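Local structure of nonribosomal peptide synthase (Streptomyces sp. MJ635-86F5, 5JJP) at residues 195-207 with 388-400. The protein probably activates an aliphatic beta-amino acid by ATP-dependent adenylation, as a member of the AMP-binding enzyme family. Numbering follows the deposited sequence.
Sequences KGVVMSHRANIAF and PALFSGYWADPEA
Trp395 N to Gly196 O (2.8 Å), Val198 N to Gly393 O (3.1 Å) and Ser392 N to Val198 O (2.8 Å) are the backbone hydrogen bonds that join strand 196-200 to 392-395, around a short, weakly bonded strand at 393-394; Val197 and Tyr394 form an antiparallel non-hydrogen-bonded pair. Two waters extend the join: one links Gly196 N to Trp395 O, the other bridges Ser200 N, Leu390 O and Ser392 OG.

Aromatic contacts cover the side of this pairing that carries Val197 and Tyr394. The Tyr394 ring is sandwiched, with Phe391 CE2 over the centre of one face and Lys195 on the opposite face, its CD 3.9 Å from the centroid in a CH-pi contact. Because the lysine chain runs out nearly straight (chi2 -173°), NZ also reaches over that face, a cation-pi contact at 4.7 Å. The phenol OH is hydrogen-bonded to Glu333 OE2. Val197 divides its branches, CG1 meeting Phe391 CB at 3.6 Å and CG2 lying against Tyr394 CE1. On the other side, Val198 CG2 approaches the Trp395 ring edge in its plane.

Small residues then let helix and loop come close: Ala203 CB lies 3.2 Å from Leu390 O, and Ala206 CB packs on the Pro388 ring. With chi2 (63°) and chi3 (68°) folding the chain back, Met199 SD comes to 3.5 Å from Ala389 O.

Strand 196-200 is the centre of a small three-stranded antiparallel sheet, between 181-186 and 393-394, distinct from the larger five- and six-stranded sheets of the AMP-binding fold; the loop leading into it from 181-186 probably binds phosphate, as in this family.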
ATOM      1  N   LYS A 195       1.364 -16.190   6.064  1.00 31.01           N
ATOM      2  CA  LYS A 195       0.982 -16.469   4.674  1.00 27.19           C
ATOM      3  C   LYS A 195       1.418 -15.349   3.724  1.00 23.16           C
ATOM      4  O   LYS A 195       1.452 -14.172   4.084  1.00 20.71           O
ATOM      5  CB  LYS A 195      -0.514 -16.618   4.573  1.00 33.48           C
ATOM      6  CG  LYS A 195      -1.048 -17.895   5.157  1.00 39.92           C
ATOM      7  CD  LYS A 195      -2.522 -17.998   4.834  1.00 47.14           C
ATOM      8  CE  LYS A 195      -3.290 -18.853   5.836  1.00 55.32           C
ATOM      9  NZ  LYS A 195      -4.697 -18.355   5.902  1.00 60.59           N
ATOM     10  N   GLY A 196       1.759 -15.728   2.505  1.00 20.98           N
ATOM     11  CA  GLY A 196       2.313 -14.808   1.547  1.00 19.53           C
ATOM     12  C   GLY A 196       1.201 -14.357   0.608  1.00 19.44           C
ATOM     13  O   GLY A 196       0.792 -15.098  -0.278  1.00 17.23           O
ATOM     14  N   VAL A 197       0.738 -13.132   0.779  1.00 17.82           N
ATOM     15  CA  VAL A 197      -0.279 -12.582  -0.083  1.00 17.59           C
ATOM     16  C   VAL A 197       0.361 -12.133  -1.398  1.00 18.12           C
ATOM     17  O   VAL A 197       1.232 -11.269  -1.399  1.00 21.26           O
ATOM     18  CB  VAL A 197      -1.005 -11.416   0.622  1.00 17.40           C
ATOM     19  CG1 VAL A 197      -1.942 -10.678  -0.345  1.00 18.54           C
ATOM     20  CG2 VAL A 197      -1.777 -11.953   1.788  1.00 16.54           C
ATOM     21  N   VAL A 198      -0.103 -12.688  -2.503  1.00 16.05           N
ATOM     22  CA  VAL A 198       0.480 -12.430  -3.792  1.00 16.07           C
ATOM     23  C   VAL A 198      -0.430 -11.439  -4.511  1.00 16.26           C
ATOM     24  O   VAL A 198      -1.571 -11.751  -4.786  1.00 13.59           O
ATOM     25  CB  VAL A 198       0.586 -13.717  -4.652  1.00 16.59           C
ATOM     26  CG1 VAL A 198       1.190 -13.435  -6.010  1.00 15.39           C
ATOM     27  CG2 VAL A 198       1.395 -14.787  -3.916  1.00 17.55           C
ATOM     28  N   MET A 199       0.091 -10.239  -4.810  1.00 15.85           N
ATOM     29  CA  MET A 199      -0.721  -9.224  -5.517  1.00 15.26           C
ATOM     30  C   MET A 199      -0.232  -9.024  -6.943  1.00 13.97           C
ATOM     31  O   MET A 199       0.929  -8.733  -7.148  1.00 15.73           O
ATOM     32  CB  MET A 199      -0.659  -7.899  -4.773  1.00 16.28           C
ATOM     33  CG  MET A 199      -1.670  -6.889  -5.249  1.00 16.57           C
ATOM     34  SD  MET A 199      -3.394  -7.414  -5.005  1.00 18.41           S
ATOM     35  CE  MET A 199      -3.429  -7.360  -3.202  1.00 15.94           C
ATOM     36  N   SER A 200      -1.110  -9.159  -7.922  1.00 12.67           N
ATOM     37  CA  SER A 200      -0.753  -8.919  -9.313  1.00 12.08           C
ATOM     38  C   SER A 200      -0.675  -7.397  -9.604  1.00 11.26           C
ATOM     39  O   SER A 200      -1.204  -6.576  -8.862  1.00 10.30           O
ATOM     40  CB  SER A 200      -1.791  -9.568 -10.251  1.00 13.11           C
ATOM     41  OG  SER A 200      -3.018  -8.834 -10.320  1.00 14.10           O
ATOM     42  N   HIS A 201      -0.075  -7.053 -10.732  1.00 11.43           N
ATOM     43  CA  HIS A 201      -0.101  -5.705 -11.218  1.00 11.74           C
ATOM     44  C   HIS A 201      -1.524  -5.269 -11.445  1.00 13.39           C
ATOM     45  O   HIS A 201      -1.950  -4.157 -11.104  1.00 14.41           O
ATOM     46  CB  HIS A 201       0.694  -5.593 -12.512  1.00 11.05           C
ATOM     47  CG  HIS A 201       2.158  -5.778 -12.334  1.00 10.61           C
ATOM     48  ND1 HIS A 201       3.028  -4.714 -12.198  1.00 11.48           N
ATOM     49  CD2 HIS A 201       2.922  -6.895 -12.273  1.00 10.05           C
ATOM     50  CE1 HIS A 201       4.260  -5.175 -12.030  1.00 10.76           C
ATOM     51  NE2 HIS A 201       4.223  -6.494 -12.098  1.00 10.13           N
ATOM     52  N   ARG A 202      -2.216  -6.075 -12.202  1.00 14.95           N
ATOM     53  CA  ARG A 202      -3.573  -5.781 -12.614  1.00 14.95           C
ATOM     54  C   ARG A 202      -4.405  -5.428 -11.391  1.00 14.63           C
ATOM     55  O   ARG A 202      -5.192  -4.478 -11.410  1.00 15.61           O
ATOM     56  CB  ARG A 202      -4.057  -7.026 -13.341  1.00 16.99           C
ATOM     57  CG  ARG A 202      -5.532  -7.183 -13.557  1.00 20.17           C
ATOM     58  CD  ARG A 202      -5.872  -8.429 -14.372  1.00 19.24           C
ATOM     59  NE  ARG A 202      -5.871  -9.665 -13.609  1.00 19.78           N
ATOM     60  CZ  ARG A 202      -6.375 -10.829 -14.066  1.00 20.54           C
ATOM     61  NH1 ARG A 202      -6.919 -10.913 -15.261  1.00 20.07           N
ATOM     62  NH2 ARG A 202      -6.311 -11.937 -13.338  1.00 20.88           N
ATOM     63  N   ALA A 203      -4.245  -6.198 -10.316  1.00 14.31           N
ATOM     64  CA  ALA A 203      -5.126  -6.057  -9.159  1.00 12.37           C
ATOM     65  C   ALA A 203      -4.826  -4.773  -8.449  1.00 11.83           C
ATOM     66  O   ALA A 203      -5.745  -4.086  -7.998  1.00 11.17           O
ATOM     67  CB  ALA A 203      -4.991  -7.215  -8.205  1.00 11.04           C
ATOM     68  N   ASN A 204      -3.553  -4.481  -8.267  1.00 11.54           N
ATOM     69  CA  ASN A 204      -3.206  -3.279  -7.546  1.00 12.38           C
ATOM     70  C   ASN A 204      -3.492  -2.027  -8.365  1.00 12.43           C
ATOM     71  O   ASN A 204      -3.970  -1.020  -7.843  1.00 12.37           O
ATOM     72  CB  ASN A 204      -1.775  -3.308  -6.988  1.00 13.11           C
ATOM     73  CG  ASN A 204      -1.589  -2.297  -5.863  1.00 12.74           C
ATOM     74  OD1 ASN A 204      -2.419  -2.224  -4.916  1.00 14.03           O
ATOM     75  ND2 ASN A 204      -0.602  -1.475  -5.992  1.00 12.50           N
ATOM     76  N   ILE A 205      -3.306  -2.130  -9.670  1.00 13.39           N
ATOM     77  CA  ILE A 205      -3.705  -1.050 -10.575  1.00 13.65           C
ATOM     78  C   ILE A 205      -5.210  -0.803 -10.459  1.00 13.34           C
ATOM     79  O   ILE A 205      -5.670   0.354 -10.430  1.00 12.66           O
ATOM     80  CB  ILE A 205      -3.268  -1.347 -12.006  1.00 13.29           C
ATOM     81  CG1 ILE A 205      -1.755  -1.160 -12.139  1.00 12.71           C
ATOM     82  CG2 ILE A 205      -3.937  -0.392 -12.986  1.00 14.28           C
ATOM     83  CD1 ILE A 205      -1.188  -1.775 -13.376  1.00 12.53           C
ATOM     84  N   ALA A 206      -5.972  -1.869 -10.284  1.00 12.83           N
ATOM     85  CA  ALA A 206      -7.450  -1.709 -10.225  1.00 12.67           C
ATOM     86  C   ALA A 206      -7.835  -0.978  -8.947  1.00 12.56           C
ATOM     87  O   ALA A 206      -8.743  -0.196  -8.928  1.00 14.12           O
ATOM     88  CB  ALA A 206      -8.136  -3.067 -10.305  1.00 12.61           C
ATOM     89  N   PHE A 207      -7.102  -1.255  -7.879  1.00 12.87           N
ATOM     90  CA  PHE A 207      -7.261  -0.561  -6.666  1.00 13.15           C
ATOM     91  C   PHE A 207      -7.051   0.977  -6.840  1.00 13.95           C
ATOM     92  O   PHE A 207      -7.885   1.754  -6.461  1.00 12.64           O
ATOM     93  CB  PHE A 207      -6.312  -1.097  -5.639  1.00 13.58           C
ATOM     94  CG  PHE A 207      -6.399  -0.378  -4.339  1.00 16.31           C
ATOM     95  CD1 PHE A 207      -7.498  -0.528  -3.529  1.00 18.08           C
ATOM     96  CD2 PHE A 207      -5.398   0.532  -3.947  1.00 17.25           C
ATOM     97  CE1 PHE A 207      -7.621   0.194  -2.341  1.00 19.64           C
ATOM     98  CE2 PHE A 207      -5.506   1.232  -2.771  1.00 17.41           C
ATOM     99  CZ  PHE A 207      -6.612   1.056  -1.961  1.00 18.30           C
ATOM    100  N   PRO A 388     -11.995  -6.271  -8.553  1.00 15.26           N
ATOM    101  CA  PRO A 388     -10.833  -6.491  -9.373  1.00 15.41           C
ATOM    102  C   PRO A 388      -9.477  -6.370  -8.659  1.00 14.56           C
ATOM    103  O   PRO A 388      -8.447  -6.753  -9.207  1.00 13.49           O
ATOM    104  CB  PRO A 388     -10.981  -5.399 -10.447  1.00 15.85           C
ATOM    105  CG  PRO A 388     -11.688  -4.277  -9.776  1.00 14.90           C
ATOM    106  CD  PRO A 388     -12.621  -4.960  -8.833  1.00 15.18           C
ATOM    107  N   ALA A 389      -9.481  -5.838  -7.452  1.00 15.51           N
ATOM    108  CA  ALA A 389      -8.257  -5.646  -6.679  1.00 15.35           C
ATOM    109  C   ALA A 389      -7.823  -6.813  -5.803  1.00 15.03           C
ATOM    110  O   ALA A 389      -6.845  -6.704  -5.064  1.00 18.66           O
ATOM    111  CB  ALA A 389      -8.401  -4.397  -5.854  1.00 16.41           C
ATOM    112  N   LEU A 390      -8.440  -7.960  -5.939  1.00 14.19           N
ATOM    113  CA  LEU A 390      -8.065  -9.107  -5.126  1.00 14.06           C
ATOM    114  C   LEU A 390      -6.705  -9.694  -5.466  1.00 13.87           C
ATOM    115  O   LEU A 390      -6.278  -9.740  -6.639  1.00 11.38           O
ATOM    116  CB  LEU A 390      -9.119 -10.202  -5.225  1.00 14.47           C
ATOM    117  CG  LEU A 390     -10.506  -9.778  -4.700  1.00 16.12           C
ATOM    118  CD1 LEU A 390     -11.566 -10.788  -5.038  1.00 16.73           C
ATOM    119  CD2 LEU A 390     -10.477  -9.540  -3.204  1.00 16.49           C
ATOM    120  N   PHE A 391      -6.026 -10.110  -4.379  1.00 14.20           N
ATOM    121  CA  PHE A 391      -4.818 -10.926  -4.438  1.00 14.78           C
ATOM    122  C   PHE A 391      -5.039 -12.169  -5.298  1.00 16.12           C
ATOM    123  O   PHE A 391      -6.192 -12.528  -5.596  1.00 15.29           O
ATOM    124  CB  PHE A 391      -4.322 -11.282  -3.034  1.00 14.63           C
ATOM    125  CG  PHE A 391      -5.084 -12.384  -2.358  1.00 14.00           C
ATOM    126  CD1 PHE A 391      -6.474 -12.314  -2.182  1.00 13.76           C
ATOM    127  CD2 PHE A 391      -4.421 -13.509  -1.879  1.00 13.07           C
ATOM    128  CE1 PHE A 391      -7.169 -13.341  -1.524  1.00 12.60           C
ATOM    129  CE2 PHE A 391      -5.119 -14.524  -1.241  1.00 11.81           C
ATOM    130  CZ  PHE A 391      -6.475 -14.445  -1.097  1.00 11.74           C
ATOM    131  N   SER A 392      -3.954 -12.738  -5.806  1.00 16.18           N
ATOM    132  CA  SER A 392      -4.042 -13.900  -6.701  1.00 17.31           C
ATOM    133  C   SER A 392      -4.073 -15.217  -5.948  1.00 17.00           C
ATOM    134  O   SER A 392      -4.462 -16.231  -6.511  1.00 15.50           O
ATOM    135  CB  SER A 392      -2.856 -13.935  -7.653  1.00 18.31           C
ATOM    136  OG  SER A 392      -2.875 -12.739  -8.418  1.00 21.48           O
ATOM    137  N   GLY A 393      -3.585 -15.190  -4.706  1.00 17.87           N
ATOM    138  CA  GLY A 393      -3.583 -16.366  -3.877  1.00 17.29           C
ATOM    139  C   GLY A 393      -2.569 -16.227  -2.800  1.00 18.31           C
ATOM    140  O   GLY A 393      -1.814 -15.245  -2.756  1.00 20.49           O
ATOM    141  N   TYR A 394      -2.501 -17.232  -1.945  1.00 18.19           N
ATOM    142  CA  TYR A 394      -1.473 -17.292  -0.932  1.00 18.14           C
ATOM    143  C   TYR A 394      -0.329 -18.144  -1.468  1.00 17.23           C
ATOM    144  O   TYR A 394      -0.551 -19.211  -2.038  1.00 16.72           O
ATOM    145  CB  TYR A 394      -2.025 -17.930   0.320  1.00 20.65           C
ATOM    146  CG  TYR A 394      -3.106 -17.133   1.000  1.00 20.98           C
ATOM    147  CD1 TYR A 394      -2.798 -15.912   1.626  1.00 22.88           C
ATOM    148  CD2 TYR A 394      -4.429 -17.586   1.048  1.00 20.82           C
ATOM    149  CE1 TYR A 394      -3.772 -15.171   2.282  1.00 21.76           C
ATOM    150  CE2 TYR A 394      -5.415 -16.839   1.671  1.00 21.98           C
ATOM    151  CZ  TYR A 394      -5.084 -15.616   2.278  1.00 22.39           C
ATOM    152  OH  TYR A 394      -6.032 -14.840   2.926  1.00 23.16           O
ATOM    153  N   TRP A 395       0.883 -17.651  -1.347  1.00 16.08           N
ATOM    154  CA  TRP A 395       2.039 -18.227  -2.054  1.00 17.35           C
ATOM    155  C   TRP A 395       2.268 -19.690  -1.663  1.00 17.71           C
ATOM    156  O   TRP A 395       2.286 -20.019  -0.498  1.00 18.87           O
ATOM    157  CB  TRP A 395       3.281 -17.416  -1.736  1.00 16.62           C
ATOM    158  CG  TRP A 395       4.479 -17.957  -2.344  1.00 17.14           C
ATOM    159  CD1 TRP A 395       5.358 -18.856  -1.762  1.00 17.63           C
ATOM    160  CD2 TRP A 395       4.951 -17.733  -3.649  1.00 15.72           C
ATOM    161  NE1 TRP A 395       6.357 -19.173  -2.647  1.00 16.65           N
ATOM    162  CE2 TRP A 395       6.126 -18.494  -3.809  1.00 16.01           C
ATOM    163  CE3 TRP A 395       4.514 -16.952  -4.700  1.00 16.83           C
ATOM    164  CZ2 TRP A 395       6.862 -18.473  -4.957  1.00 17.20           C
ATOM    165  CZ3 TRP A 395       5.231 -16.942  -5.857  1.00 16.03           C
ATOM    166  CH2 TRP A 395       6.403 -17.684  -5.980  1.00 17.39           C
ATOM    167  N   ALA A 396       2.292 -20.554  -2.648  1.00 20.63           N
ATOM    168  CA  ALA A 396       2.543 -22.003  -2.474  1.00 22.23           C
ATOM    169  C   ALA A 396       1.500 -22.710  -1.618  1.00 24.35           C
ATOM    170  O   ALA A 396       1.804 -23.750  -1.071  1.00 25.37           O
ATOM    171  CB  ALA A 396       3.940 -22.234  -1.899  1.00 20.20           C
ATOM    172  N   ASP A 397       0.279 -22.172  -1.553  1.00 25.23           N
ATOM    173  CA  ASP A 397      -0.741 -22.670  -0.666  1.00 24.19           C
ATOM    174  C   ASP A 397      -2.108 -22.678  -1.354  1.00 27.40           C
ATOM    175  O   ASP A 397      -2.999 -21.884  -1.017  1.00 24.44           O
ATOM    176  CB  ASP A 397      -0.767 -21.835   0.599  1.00 23.44           C
ATOM    177  CG  ASP A 397      -1.479 -22.543   1.766  1.00 24.88           C
ATOM    178  OD1 ASP A 397      -2.332 -23.418   1.528  1.00 26.98           O
ATOM    179  OD2 ASP A 397      -1.196 -22.191   2.931  1.00 26.07           O
ATOM    180  N   PRO A 398      -2.300 -23.612  -2.308  1.00 29.48           N
ATOM    181  CA  PRO A 398      -3.557 -23.676  -3.026  1.00 28.87           C
ATOM    182  C   PRO A 398      -4.777 -23.918  -2.135  1.00 31.25           C
ATOM    183  O   PRO A 398      -5.881 -23.432  -2.441  1.00 34.33           O
ATOM    184  CB  PRO A 398      -3.347 -24.833  -4.019  1.00 30.68           C
ATOM    185  CG  PRO A 398      -2.137 -25.567  -3.560  1.00 31.17           C
ATOM    186  CD  PRO A 398      -1.302 -24.565  -2.822  1.00 30.56           C
ATOM    187  N   GLU A 399      -4.623 -24.666  -1.053  1.00 32.63           N
ATOM    188  CA  GLU A 399      -5.785 -24.943  -0.244  1.00 35.28           C
ATOM    189  C   GLU A 399      -6.227 -23.738   0.558  1.00 33.10           C
ATOM    190  O   GLU A 399      -7.433 -23.480   0.628  1.00 31.48           O
ATOM    191  CB  GLU A 399      -5.744 -26.270   0.557  1.00 44.76           C
ATOM    192  CG  GLU A 399      -4.511 -26.709   1.302  1.00 53.06           C
ATOM    193  CD  GLU A 399      -4.890 -27.813   2.296  1.00 61.76           C
ATOM    194  OE1 GLU A 399      -4.842 -27.611   3.540  1.00 68.21           O
ATOM    195  OE2 GLU A 399      -5.315 -28.875   1.803  1.00 55.84           O
ATOM    196  N   ALA A 400      -5.295 -22.961   1.105  1.00 29.37           N
ATOM    197  CA  ALA A 400      -5.691 -21.702   1.740  1.00 26.91           C
ATOM    198  C   ALA A 400      -6.216 -20.708   0.689  1.00 25.05           C
ATOM    199  O   ALA A 400      -7.133 -19.931   0.949  1.00 28.51           O
ATOM    200  CB  ALA A 400      -4.545 -21.113   2.518  1.00 27.94           C
TER
HETATM  201  O   HOH W   1       1.644 -18.670   1.696  1.00 14.67           O
HETATM  202  O   HOH W   2      -3.905 -10.182  -7.760  1.00 16.18           O